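Long-range contacts in putative polyketide synthase (Brevibacillus brevis, PDB 5HU7), which probably dehydrates beta-hydroxyacyl intermediates to alpha,beta-unsaturated ones, as a dehydratase domain of a trans-AT polyketide synthase: residues A[35-40]-A[204-209]; A[75-80]-A[247-252]; A[174-179]-A[216-221]; A[241-246]-A[293-298]. One frame throughout, in Å; residues are numbered along the deposited sequence.

Contact 1 (A[35-40]-A[204-209]); sequences QELFMA and EQLVFH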
loop_
_atom_site.group_PDB
_atom_site.type_symbol
_atom_site.label_atom_id
_atom_site.label_comp_id
_atom_site.label_asym_id
_atom_site.label_seq_id
_atom_site.Cartn_x
_atom_site.Cartn_y
_atom_site.Cartn_z
ATOM N N GLN A 35 14.833 -8.226 -14.432
ATOM C CA GLN A 35 14.056 -8.370 -15.658
ATOM C C GLN A 35 12.975 -7.295 -15.808
ATOM O O GLN A 35 12.346 -7.245 -16.862
ATOM C CB GLN A 35 13.382 -9.759 -15.689
ATOM C CG GLN A 35 14.347 -10.944 -15.743
ATOM C CD GLN A 35 15.175 -10.926 -17.006
ATOM O OE1 GLN A 35 16.366 -10.605 -16.979
ATOM N NE2 GLN A 35 14.548 -11.207 -18.153
ATOM N N GLU A 36 12.769 -6.421 -14.811
ATOM C CA GLU A 36 11.709 -5.419 -14.898
ATOM C C GLU A 36 12.003 -4.308 -15.949
ATOM O O GLU A 36 13.032 -4.345 -16.618
ATOM C CB GLU A 36 11.386 -4.847 -13.513
ATOM C CG GLU A 36 10.820 -5.879 -12.548
ATOM C CD GLU A 36 11.809 -6.750 -11.802
ATOM O OE1 GLU A 36 13.035 -6.511 -11.913
ATOM O OE2 GLU A 36 11.354 -7.681 -11.098
ATOM N N LEU A 37 11.031 -3.405 -16.155
ATOM C CA LEU A 37 11.024 -2.317 -17.146
ATOM C C LEU A 37 12.283 -1.424 -17.206
ATOM O O LEU A 37 12.903 -1.291 -18.269
ATOM C CB LEU A 37 9.779 -1.437 -16.889
ATOM C CG LEU A 37 9.454 -0.357 -17.907
ATOM C CD1 LEU A 37 9.369 -0.934 -19.334
ATOM C CD2 LEU A 37 8.159 0.313 -17.539
ATOM N N PHE A 38 12.646 -0.812 -16.087
ATOM C CA PHE A 38 13.814 0.083 -16.046
ATOM C C PHE A 38 15.105 -0.729 -15.999
ATOM O O PHE A 38 16.137 -0.273 -16.481
ATOM C CB PHE A 38 13.732 1.041 -14.853
ATOM C CG PHE A 38 12.666 2.094 -15.047
ATOM C CD1 PHE A 38 11.316 1.768 -14.961
ATOM C CD2 PHE A 38 13.009 3.406 -15.361
ATOM C CE1 PHE A 38 10.339 2.728 -15.170
ATOM C CE2 PHE A 38 12.026 4.363 -15.582
ATOM C CZ PHE A 38 10.699 4.020 -15.479
ATOM N N MET A 39 15.013 -1.964 -15.522
ATOM C CA MET A 39 16.142 -2.886 -15.414
ATOM C C MET A 39 16.491 -3.451 -16.790
ATOM O O MET A 39 17.598 -3.958 -16.952
ATOM C CB MET A 39 15.801 -4.091 -14.508
ATOM C CG MET A 39 14.948 -3.774 -13.305
ATOM S SD MET A 39 15.740 -2.611 -12.209
ATOM C CE MET A 39 16.392 -3.691 -11.181
ATOM N N ALA A 40 15.491 -3.460 -17.726
ATOM C CA ALA A 40 15.549 -3.982 -19.108
ATOM C C ALA A 40 16.907 -3.795 -19.773
ATOM O O ALA A 40 17.320 -2.657 -20.049
ATOM C CB ALA A 40 14.468 -3.336 -19.967
ATOM N N GLU A 204 1.885 5.759 -19.041
ATOM C CA GLU A 204 0.952 6.581 -18.264
ATOM C C GLU A 204 1.419 6.725 -16.810
ATOM O O GLU A 204 1.171 7.776 -16.237
ATOM C CB GLU A 204 -0.474 5.987 -18.294
ATOM C CG GLU A 204 -1.539 6.845 -17.617
ATOM C CD GLU A 204 -1.950 6.420 -16.219
ATOM O OE1 GLU A 204 -2.330 5.240 -16.036
ATOM O OE2 GLU A 204 -1.950 7.286 -15.316
ATOM N N GLN A 205 2.080 5.695 -16.205
ATOM C CA GLN A 205 2.578 5.790 -14.817
ATOM C C GLN A 205 3.957 6.476 -14.719
ATOM O O GLN A 205 4.283 7.042 -13.680
ATOM C CB GLN A 205 2.627 4.393 -14.169
ATOM C CG GLN A 205 1.239 3.826 -13.870
ATOM C CD GLN A 205 1.267 2.345 -13.577
ATOM O OE1 GLN A 205 1.832 1.551 -14.335
ATOM N NE2 GLN A 205 0.589 1.919 -12.521
ATOM N N LEU A 206 4.705 6.518 -15.825
ATOM C CA LEU A 206 6.040 7.098 -15.878
ATOM C C LEU A 206 6.126 8.577 -16.249
ATOM O O LEU A 206 5.225 9.138 -16.860
ATOM C CB LEU A 206 6.869 6.289 -16.874
ATOM C CG LEU A 206 6.919 4.768 -16.610
ATOM C CD1 LEU A 206 7.914 4.069 -17.546
ATOM C CD2 LEU A 206 7.203 4.479 -15.135
ATOM N N VAL A 207 7.185 9.215 -15.781
ATOM C CA VAL A 207 7.585 10.560 -16.151
ATOM C C VAL A 207 8.905 10.395 -16.943
ATOM O O VAL A 207 9.001 10.846 -18.088
ATOM C CB VAL A 207 7.706 11.503 -14.920
ATOM C CG1 VAL A 207 8.475 12.783 -15.251
ATOM C CG2 VAL A 207 6.318 11.842 -14.380
ATOM N N PHE A 208 9.890 9.688 -16.324
ATOM C CA PHE A 208 11.178 9.366 -16.920
ATOM C C PHE A 208 11.067 8.075 -17.682
ATOM O O PHE A 208 10.656 7.056 -17.114
ATOM C CB PHE A 208 12.255 9.170 -15.866
ATOM C CG PHE A 208 12.621 10.408 -15.090
ATOM C CD1 PHE A 208 13.528 11.322 -15.600
ATOM C CD2 PHE A 208 12.121 10.620 -13.820
ATOM C CE1 PHE A 208 13.881 12.439 -14.873
ATOM C CE2 PHE A 208 12.452 11.761 -13.105
ATOM C CZ PHE A 208 13.328 12.655 -13.633
ATOM N N HIS A 209 11.485 8.098 -18.957
ATOM C CA HIS A 209 11.440 6.951 -19.829
ATOM C C HIS A 209 12.548 5.984 -19.374
ATOM O O HIS A 209 13.628 6.447 -18.996
ATOM C CB HIS A 209 11.682 7.414 -21.269
ATOM C CG HIS A 209 11.412 6.386 -22.304
ATOM N ND1 HIS A 209 12.349 5.413 -22.611
ATOM C CD2 HIS A 209 10.318 6.198 -23.071
ATOM C CE1 HIS A 209 11.769 4.636 -23.519
ATOM N NE2 HIS A 209 10.593 5.136 -23.900
#
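The outer end of the F38 ring meets loop 204-209. L206 CD2 lies at the ring edge, in its plane, 3.5 Å from F38 CZ. L206 CD1 comes in obliquely at the same end, 3.5 Å from F38 CZ. The backbone oxygen F208 O is also at the edge, near the ring plane, 3.4 Å from F38 CE2. A leucine fork and a carbonyl thus share one end of the phenyl ring. With CG anti to its carbonyl carbon (chi1 -72°), F38 carries that end over to the other loop. L37 adds a smaller contact, tip to tip, with L37 CD2 3.8 Å from L206 CD1. No hydrogen bond crosses between the segments. H209 turns away; its NE2 bonds P196 O and its ND1 caps S211 N, just before helix 212-227. The two loops belong to different halves of a double hotdog. The HxxxGxxxxP sequence just after residues 35-40 resembles the motif that carries the catalytic histidine in relatives. Helix 52-65 lies alongside: E57 touches F38 and L206, and its OE1 bonds the backbone nitrogens of V207 and F208. F208 and V207 then pack on L247 and I249 of strand 241-249.

Contact 2 (A[75-80]-A[247-252]); sequences SGIRMS and LEIYEN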
loop_
_atom_site.group_PDB
_atom_site.type_symbol
_atom_site.label_atom_id
_atom_site.label_comp_id
_atom_site.label_asym_id
_atom_site.label_seq_id
_atom_site.Cartn_x
_atom_site.Cartn_y
_atom_site.Cartn_z
ATOM N N SER A 75 0.602 19.680 -8.175
ATOM C CA SER A 75 0.944 18.921 -9.391
ATOM C C SER A 75 2.470 18.922 -9.654
ATOM O O SER A 75 3.072 17.851 -9.701
ATOM C CB SER A 75 0.184 19.474 -10.598
ATOM O OG SER A 75 0.444 20.855 -10.802
ATOM N N GLY A 76 3.042 20.124 -9.841
ATOM C CA GLY A 76 4.476 20.387 -10.006
ATOM C C GLY A 76 5.264 19.869 -8.818
ATOM O O GLY A 76 4.839 20.019 -7.679
ATOM N N ILE A 77 6.409 19.248 -9.086
ATOM C CA ILE A 77 7.292 18.671 -8.097
ATOM C C ILE A 77 8.676 19.253 -8.282
ATOM O O ILE A 77 9.125 19.406 -9.415
ATOM C CB ILE A 77 7.340 17.130 -8.247
ATOM C CG1 ILE A 77 6.049 16.503 -7.703
ATOM C CG2 ILE A 77 8.573 16.530 -7.548
ATOM C CD1 ILE A 77 5.842 15.065 -8.094
ATOM N N ARG A 78 9.369 19.542 -7.152
ATOM C CA ARG A 78 10.766 19.953 -7.161
ATOM C C ARG A 78 11.512 19.011 -6.229
ATOM O O ARG A 78 11.173 18.931 -5.054
ATOM C CB ARG A 78 10.979 21.386 -6.710
ATOM C CG ARG A 78 12.467 21.799 -6.780
ATOM C CD ARG A 78 12.776 23.129 -6.147
ATOM N NE ARG A 78 12.149 24.213 -6.896
ATOM C CZ ARG A 78 11.111 24.946 -6.502
ATOM N NH1 ARG A 78 10.562 24.755 -5.312
ATOM N NH2 ARG A 78 10.620 25.886 -7.294
ATOM N N MET A 79 12.508 18.293 -6.746
ATOM C CA MET A 79 13.382 17.467 -5.928
ATOM C C MET A 79 14.699 18.238 -5.826
ATOM O O MET A 79 15.140 18.775 -6.811
ATOM C CB MET A 79 13.593 16.090 -6.505
ATOM C CG MET A 79 12.300 15.373 -6.831
ATOM S SD MET A 79 12.514 13.729 -7.600
ATOM C CE MET A 79 13.549 13.007 -6.486
ATOM N N SER A 80 15.269 18.363 -4.631
ATOM C CA SER A 80 16.491 19.133 -4.371
ATOM C C SER A 80 17.480 18.283 -3.585
ATOM O O SER A 80 17.049 17.427 -2.829
ATOM C CB SER A 80 16.162 20.357 -3.518
ATOM O OG SER A 80 15.381 21.288 -4.230
ATOM N N LEU A 247 15.782 19.336 -9.502
ATOM C CA LEU A 247 15.007 18.691 -10.540
ATOM C C LEU A 247 13.620 19.260 -10.441
ATOM O O LEU A 247 12.993 19.137 -9.383
ATOM C CB LEU A 247 14.974 17.170 -10.296
ATOM C CG LEU A 247 13.919 16.325 -11.008
ATOM C CD1 LEU A 247 13.994 16.471 -12.483
ATOM C CD2 LEU A 247 14.100 14.848 -10.673
ATOM N N GLU A 248 13.121 19.856 -11.533
ATOM C CA GLU A 248 11.779 20.395 -11.580
ATOM C C GLU A 248 11.002 19.631 -12.633
ATOM O O GLU A 248 11.510 19.435 -13.711
ATOM C CB GLU A 248 11.821 21.907 -11.836
ATOM C CG GLU A 248 12.258 22.674 -10.594
ATOM C CD GLU A 248 12.361 24.176 -10.715
ATOM O OE1 GLU A 248 12.177 24.693 -11.838
ATOM O OE2 GLU A 248 12.557 24.849 -9.675
ATOM N N ILE A 249 9.821 19.128 -12.299
ATOM C CA ILE A 249 8.954 18.402 -13.219
ATOM C C ILE A 249 7.731 19.323 -13.410
ATOM O O ILE A 249 6.999 19.564 -12.457
ATOM C CB ILE A 249 8.572 17.006 -12.683
ATOM C CG1 ILE A 249 9.825 16.183 -12.317
ATOM C CG2 ILE A 249 7.732 16.259 -13.727
ATOM C CD1 ILE A 249 9.512 14.868 -11.554
ATOM N N TYR A 250 7.556 19.867 -14.623
ATOM C CA TYR A 250 6.513 20.867 -14.925
ATOM C C TYR A 250 5.149 20.298 -15.309
ATOM O O TYR A 250 4.155 21.012 -15.222
ATOM C CB TYR A 250 7.012 21.817 -16.008
ATOM C CG TYR A 250 8.313 22.473 -15.608
ATOM C CD1 TYR A 250 8.376 23.329 -14.525
ATOM C CD2 TYR A 250 9.499 22.151 -16.251
ATOM C CE1 TYR A 250 9.582 23.905 -14.123
ATOM C CE2 TYR A 250 10.706 22.708 -15.855
ATOM C CZ TYR A 250 10.742 23.608 -14.809
ATOM O OH TYR A 250 11.947 24.154 -14.449
ATOM N N GLU A 251 5.094 19.030 -15.721
ATOM C CA GLU A 251 3.836 18.356 -16.047
ATOM C C GLU A 251 4.007 16.856 -15.851
ATOM O O GLU A 251 5.123 16.342 -15.921
ATOM C CB GLU A 251 3.398 18.660 -17.500
ATOM C CG GLU A 251 4.343 18.122 -18.563
ATOM C CD GLU A 251 4.237 18.763 -19.934
ATOM O OE1 GLU A 251 4.220 18.006 -20.929
ATOM O OE2 GLU A 251 4.270 20.013 -20.024
ATOM N N ASN A 252 2.900 16.160 -15.674
ATOM C CA ASN A 252 2.894 14.709 -15.544
ATOM C C ASN A 252 2.938 14.174 -16.977
ATOM O O ASN A 252 2.458 14.847 -17.899
ATOM C CB ASN A 252 1.602 14.234 -14.832
ATOM C CG ASN A 252 1.303 14.934 -13.507
ATOM O OD1 ASN A 252 1.867 14.603 -12.454
ATOM N ND2 ASN A 252 0.434 15.945 -13.529
#
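Strands 76-80 and 247-249 run antiparallel, their axes 4.8 Å apart at closest and 170° between directions. M79 and L247 form a hydrogen-bonded pair: M79 N to L247 O is 2.8 Å, and L247 N to M79 O is 2.8 Å. The next such pair, I77 with I249, is less even. I249 N reaches I77 O at 3.0 Å and almost straight (172°), while the return bond from I77 N to I249 O is weak at 3.4 Å. Between them R78 and E248 form a non-hydrogen-bonded pair, and their side chains make a salt bridge. R78 holds one oxygen with two nitrogens, NE at 2.9 Å and NH2 at 3.2 Å from E248 OE2. NE meets it on the anti side, near the carboxylate plane; NH2 comes from above that plane. The guanidinium is turned 60° from the carboxylate. Y250 OH donates to the other oxygen, E248 OE1. R78 NH1 also pairs with E133, and E246 OE1 lies close to E248 OE2, so R78 probably offsets several acidic charges. On the other face M79 SD packs 3.6 Å from L247 CD2, beside I77 and I249. The ladder joins a strand of each hotdog half. Strand 125-135 flanks 76-84, strand 287-298 flanks 241-249, and helix 52-65 lies across the I77, M79 and I249 face.

Contact 3 (A[174-179]-A[216-221]); sequences SEFQGI and LLPSTR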
loop_
_atom_site.group_PDB
_atom_site.type_symbol
_atom_site.label_atom_id
_atom_site.label_comp_id
_atom_site.label_asym_id
_atom_site.label_seq_id
_atom_site.Cartn_x
_atom_site.Cartn_y
_atom_site.Cartn_z
ATOM N N SER A 174 27.914 1.455 -25.908
ATOM C CA SER A 174 27.351 0.404 -26.753
ATOM C C SER A 174 26.300 0.936 -27.747
ATOM O O SER A 174 26.601 0.986 -28.948
ATOM C CB SER A 174 26.764 -0.716 -25.889
ATOM O OG SER A 174 26.085 -1.712 -26.640
ATOM N N GLU A 175 25.075 1.311 -27.269
ATOM C CA GLU A 175 23.988 1.728 -28.166
ATOM C C GLU A 175 23.569 3.226 -28.092
ATOM O O GLU A 175 23.535 3.856 -27.027
ATOM C CB GLU A 175 22.761 0.820 -27.991
ATOM C CG GLU A 175 21.918 1.048 -26.754
ATOM C CD GLU A 175 20.655 0.207 -26.747
ATOM O OE1 GLU A 175 19.593 0.736 -26.347
ATOM O OE2 GLU A 175 20.711 -0.956 -27.209
ATOM N N PHE A 176 23.248 3.765 -29.288
ATOM C CA PHE A 176 22.817 5.141 -29.555
ATOM C C PHE A 176 21.500 5.007 -30.355
ATOM O O PHE A 176 21.285 5.724 -31.341
ATOM C CB PHE A 176 23.889 5.877 -30.401
ATOM C CG PHE A 176 25.283 5.889 -29.812
ATOM C CD1 PHE A 176 26.011 4.716 -29.675
ATOM C CD2 PHE A 176 25.904 7.083 -29.479
ATOM C CE1 PHE A 176 27.255 4.716 -29.063
ATOM C CE2 PHE A 176 27.188 7.089 -28.938
ATOM C CZ PHE A 176 27.846 5.902 -28.713
ATOM N N GLN A 177 20.642 4.036 -29.939
ATOM C CA GLN A 177 19.363 3.723 -30.593
ATOM C C GLN A 177 18.322 4.814 -30.343
ATOM O O GLN A 177 17.428 5.016 -31.171
ATOM C CB GLN A 177 18.817 2.356 -30.126
ATOM C CG GLN A 177 19.552 1.144 -30.736
ATOM C CD GLN A 177 19.235 -0.175 -30.046
ATOM O OE1 GLN A 177 18.507 -0.244 -29.041
ATOM N NE2 GLN A 177 19.783 -1.260 -30.571
ATOM N N GLY A 178 18.442 5.513 -29.221
ATOM C CA GLY A 178 17.529 6.598 -28.898
ATOM C C GLY A 178 17.850 7.944 -29.526
ATOM O O GLY A 178 17.021 8.843 -29.449
ATOM N N ILE A 179 19.025 8.102 -30.173
ATOM C CA ILE A 179 19.479 9.379 -30.745
ATOM C C ILE A 179 19.178 9.511 -32.222
ATOM O O ILE A 179 19.780 8.776 -32.995
ATOM C CB ILE A 179 21.017 9.530 -30.496
ATOM C CG1 ILE A 179 21.320 9.467 -28.987
ATOM C CG2 ILE A 179 21.590 10.842 -31.123
ATOM C CD1 ILE A 179 22.746 9.608 -28.670
ATOM N N LEU A 216 21.291 9.882 -23.175
ATOM C CA LEU A 216 21.915 11.064 -22.611
ATOM C C LEU A 216 23.377 10.861 -22.301
ATOM O O LEU A 216 24.185 11.722 -22.616
ATOM C CB LEU A 216 21.167 11.485 -21.336
ATOM C CG LEU A 216 19.767 12.088 -21.544
ATOM C CD1 LEU A 216 19.120 12.425 -20.209
ATOM C CD2 LEU A 216 19.817 13.318 -22.391
ATOM N N LEU A 217 23.728 9.741 -21.696
ATOM C CA LEU A 217 25.121 9.449 -21.345
ATOM C C LEU A 217 26.099 9.612 -22.538
ATOM O O LEU A 217 26.985 10.451 -22.429
ATOM C CB LEU A 217 25.226 8.062 -20.685
ATOM C CG LEU A 217 26.638 7.591 -20.300
ATOM C CD1 LEU A 217 27.388 8.660 -19.453
ATOM C CD2 LEU A 217 26.553 6.277 -19.550
ATOM N N PRO A 218 25.924 8.956 -23.707
ATOM C CA PRO A 218 26.849 9.227 -24.836
ATOM C C PRO A 218 26.867 10.699 -25.272
ATOM O O PRO A 218 27.900 11.214 -25.699
ATOM C CB PRO A 218 26.341 8.304 -25.964
ATOM C CG PRO A 218 25.004 7.835 -25.550
ATOM C CD PRO A 218 24.944 7.907 -24.051
ATOM N N SER A 219 25.717 11.384 -25.109
ATOM C CA SER A 219 25.549 12.804 -25.435
ATOM C C SER A 219 26.311 13.707 -24.457
ATOM O O SER A 219 26.829 14.740 -24.886
ATOM C CB SER A 219 24.065 13.181 -25.442
ATOM O OG SER A 219 23.280 12.303 -26.235
ATOM N N THR A 220 26.332 13.361 -23.147
ATOM C CA THR A 220 27.084 14.147 -22.161
ATOM C C THR A 220 28.571 13.942 -22.398
ATOM O O THR A 220 29.339 14.910 -22.343
ATOM C CB THR A 220 26.688 13.872 -20.696
ATOM O OG1 THR A 220 27.047 12.546 -20.286
ATOM C CG2 THR A 220 25.221 14.149 -20.408
ATOM N N ARG A 221 28.971 12.702 -22.716
ATOM C CA ARG A 221 30.369 12.379 -23.031
ATOM C C ARG A 221 30.850 13.152 -24.262
ATOM O O ARG A 221 32.001 13.581 -24.303
ATOM C CB ARG A 221 30.546 10.873 -23.259
ATOM C CG ARG A 221 30.426 10.071 -21.990
ATOM C CD ARG A 221 30.291 8.604 -22.325
ATOM N NE ARG A 221 30.315 7.752 -21.136
ATOM C CZ ARG A 221 30.121 6.437 -21.153
ATOM N NH1 ARG A 221 29.887 5.805 -22.300
ATOM N NH2 ARG A 221 30.158 5.740 -20.024
#
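P218 carries this contact with F176 and I179. From the P218 ring, CB makes the closest approach, 3.3 Å from F176 CE2 and 3.7 Å from F176 CD2. It comes in obliquely to the phenyl ring. The next atom, P218 CG, is 4.1 Å from F176 CE2 and 4.2 Å from I179 CD1, so it lies near both side chains. P218 CD then closes the ring on the backbone nitrogen and takes the place of the N-H. One helical hydrogen bond is lost, and helix 212-227 kinks there. The F176 and P218 side chains run alongside each other with opposite headings, so the outer F176 atoms meet P218 CB. F176 has CG anti to its carbonyl carbon (chi1 -56°), which carries the ring across to the helix. I179 CD1 also touches S219 OG at 3.7 Å. L165 of helix 158-167 packs on both F176 and P218. The contact joins the loop before strand 179-185 to helix 212-227 of the second hotdog. No hydrogen bond crosses it. S219 OG is held by S215 O, and T220 OG1 by L217 O at 3.0 Å. The chemistry implies a buried apolar fit, in which neither hydroxyl needs a partner from the other segment.

Contact 4 (A[241-246]-A[293-298]); sequences TFTLEE and GFSMGS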
loop_
_atom_site.group_PDB
_atom_site.type_symbol
_atom_site.label_atom_id
_atom_site.label_comp_id
_atom_site.label_asym_id
_atom_site.label_seq_id
_atom_site.Cartn_x
_atom_site.Cartn_y
_atom_site.Cartn_z
ATOM N N THR A 241 26.980 6.062 -8.999
ATOM C CA THR A 241 26.609 7.194 -8.146
ATOM C C THR A 241 26.278 8.457 -8.950
ATOM O O THR A 241 26.692 8.626 -10.087
ATOM C CB THR A 241 27.703 7.517 -7.100
ATOM O OG1 THR A 241 28.831 8.107 -7.728
ATOM C CG2 THR A 241 28.087 6.314 -6.235
ATOM N N PHE A 242 25.563 9.353 -8.328
ATOM C CA PHE A 242 25.279 10.655 -8.877
ATOM C C PHE A 242 24.777 11.591 -7.796
ATOM O O PHE A 242 24.348 11.148 -6.740
ATOM C CB PHE A 242 24.258 10.583 -10.027
ATOM C CG PHE A 242 22.819 10.381 -9.583
ATOM C CD1 PHE A 242 22.005 11.471 -9.267
ATOM C CD2 PHE A 242 22.265 9.114 -9.528
ATOM C CE1 PHE A 242 20.653 11.291 -8.981
ATOM C CE2 PHE A 242 20.922 8.938 -9.214
ATOM C CZ PHE A 242 20.123 10.019 -8.963
ATOM N N THR A 243 24.845 12.894 -8.089
ATOM C CA THR A 243 24.280 13.971 -7.292
ATOM C C THR A 243 23.468 14.863 -8.227
ATOM O O THR A 243 23.800 14.984 -9.411
ATOM C CB THR A 243 25.348 14.796 -6.543
ATOM O OG1 THR A 243 26.258 15.340 -7.485
ATOM C CG2 THR A 243 26.080 13.989 -5.480
ATOM N N LEU A 244 22.404 15.479 -7.705
ATOM C CA LEU A 244 21.575 16.381 -8.498
ATOM C C LEU A 244 21.074 17.469 -7.609
ATOM O O LEU A 244 20.321 17.217 -6.678
ATOM C CB LEU A 244 20.448 15.568 -9.149
ATOM C CG LEU A 244 19.333 16.262 -9.905
ATOM C CD1 LEU A 244 19.824 16.996 -11.039
ATOM C CD2 LEU A 244 18.337 15.245 -10.398
ATOM N N GLU A 245 21.515 18.686 -7.866
ATOM C CA GLU A 245 21.118 19.819 -7.052
ATOM C C GLU A 245 19.643 20.126 -7.114
ATOM O O GLU A 245 19.060 20.399 -6.080
ATOM C CB GLU A 245 21.951 21.071 -7.375
ATOM C CG GLU A 245 23.191 21.206 -6.508
ATOM C CD GLU A 245 22.910 21.181 -5.009
ATOM O OE1 GLU A 245 22.254 22.126 -4.508
ATOM O OE2 GLU A 245 23.249 20.160 -4.362
ATOM N N GLU A 246 19.041 20.086 -8.296
ATOM C CA GLU A 246 17.636 20.399 -8.442
ATOM C C GLU A 246 17.037 19.729 -9.630
ATOM O O GLU A 246 17.690 19.612 -10.659
ATOM C CB GLU A 246 17.443 21.927 -8.553
ATOM C CG GLU A 246 16.025 22.408 -8.309
ATOM C CD GLU A 246 15.904 23.919 -8.386
ATOM O OE1 GLU A 246 15.808 24.448 -9.518
ATOM O OE2 GLU A 246 15.941 24.573 -7.314
ATOM N N GLY A 293 22.568 21.006 -12.023
ATOM C CA GLY A 293 23.644 20.574 -11.167
ATOM C C GLY A 293 23.739 19.070 -11.088
ATOM O O GLY A 293 23.957 18.537 -10.005
ATOM N N PHE A 294 23.659 18.387 -12.265
ATOM C CA PHE A 294 23.721 16.943 -12.411
ATOM C C PHE A 294 25.162 16.470 -12.596
ATOM O O PHE A 294 25.809 16.823 -13.563
ATOM C CB PHE A 294 22.864 16.499 -13.597
ATOM C CG PHE A 294 22.788 14.993 -13.779
ATOM C CD1 PHE A 294 22.326 14.174 -12.758
ATOM C CD2 PHE A 294 23.206 14.398 -14.960
ATOM C CE1 PHE A 294 22.240 12.789 -12.924
ATOM C CE2 PHE A 294 23.105 13.013 -15.132
ATOM C CZ PHE A 294 22.622 12.219 -14.108
ATOM N N SER A 295 25.596 15.560 -11.739
ATOM C CA SER A 295 26.958 15.040 -11.761
ATOM C C SER A 295 26.963 13.552 -11.525
ATOM O O SER A 295 26.418 13.056 -10.542
ATOM C CB SER A 295 27.798 15.733 -10.695
ATOM O OG SER A 295 29.173 15.457 -10.897
ATOM N N MET A 296 27.565 12.835 -12.424
ATOM C CA MET A 296 27.693 11.375 -12.312
ATOM C C MET A 296 29.077 11.044 -11.814
ATOM O O MET A 296 30.048 11.658 -12.255
ATOM C CB MET A 296 27.463 10.720 -13.675
ATOM C CG MET A 296 26.083 10.937 -14.187
ATOM S SD MET A 296 25.862 10.156 -15.779
ATOM C CE MET A 296 26.728 11.382 -16.817
ATOM N N GLY A 297 29.172 10.072 -10.912
ATOM C CA GLY A 297 30.465 9.670 -10.369
ATOM C C GLY A 297 31.159 8.688 -11.290
ATOM O O GLY A 297 30.492 7.906 -11.976
ATOM N N SER A 298 32.496 8.716 -11.316
ATOM C CA SER A 298 33.277 7.822 -12.152
ATOM C C SER A 298 34.435 7.183 -11.373
ATOM O O SER A 298 34.692 7.545 -10.221
ATOM C CB SER A 298 33.783 8.566 -13.385
ATOM O OG SER A 298 34.270 9.853 -13.034
HETATM O O HOH W 1 27.862 7.239 -12.146
HETATM O O HOH W 2 25.748 18.157 -7.993
#
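This is a pair of neighbouring antiparallel strands in the second hotdog half, 241-244 against 294-298, with T243 and S295 as their hydrogen-bonded pair. T243 N to S295 O is 2.9 Å and S295 N to T243 O is 3.0 Å. G297 N adds a nearly straight bond (176°) to T241 O, though it comes from above the carbonyl plane. E245 N to G293 O, 3.2 Å, closes the other end, again from above the plane. Two waters bridge the strands. One donates to T241 O and G297 O; the other donates to G293 O and is bonded to T243 OG1. F242, L244, F294 and M296 share one face. F242 CD1 is 3.9 Å from F294 CE1, near the plane of the F294 ring. The ring planes meet obliquely, at 55°. F242 holds CG between its backbone N and carbonyl carbon (chi1 76°), while F294 has CG anti to its N. These torsions bring the CD1 side of the F242 ring to F294 CE1, with the ring centroids 5.9 Å apart. L244 CD1 packs on F294 CB at 4.0 Å. On the other face T243 OG1 lies 3.6 Å from S295 CB. The chain turns corners at E245 and G293. A classic beta bulge places E245-E246 opposite R292, and a G1 beta bulge places G293-F294 opposite L276, with G293 at positive phi. Strands 76-84 and 276-281 flank the pair. F242 packs on L52, Y55 and L56 of helix 52-65, and M296 reaches L52 and also L217 and T220 of helix 212-227.

Strand 241-249 is shared by contacts 2 and 4: contact 4 uses its start, contact 2 its end. Their centres are about 17 Å apart, and R78 CD lies 3.7 Å from E246 OE2. Contact 1 meets contact 2 through F208 CZ, 3.8 Å from L247 CD2. Contact 3 meets contact 4 through T220 OG1, 3.7 Å from M296 CE, although their centres are about 17 Å apart. Contacts 1 and 2 join the two hotdog halves; contacts 3 and 4 lie within the second. In relatives the catalytic histidine and acid come one from each half, so the loops of contact 1 probably lie close to the active site.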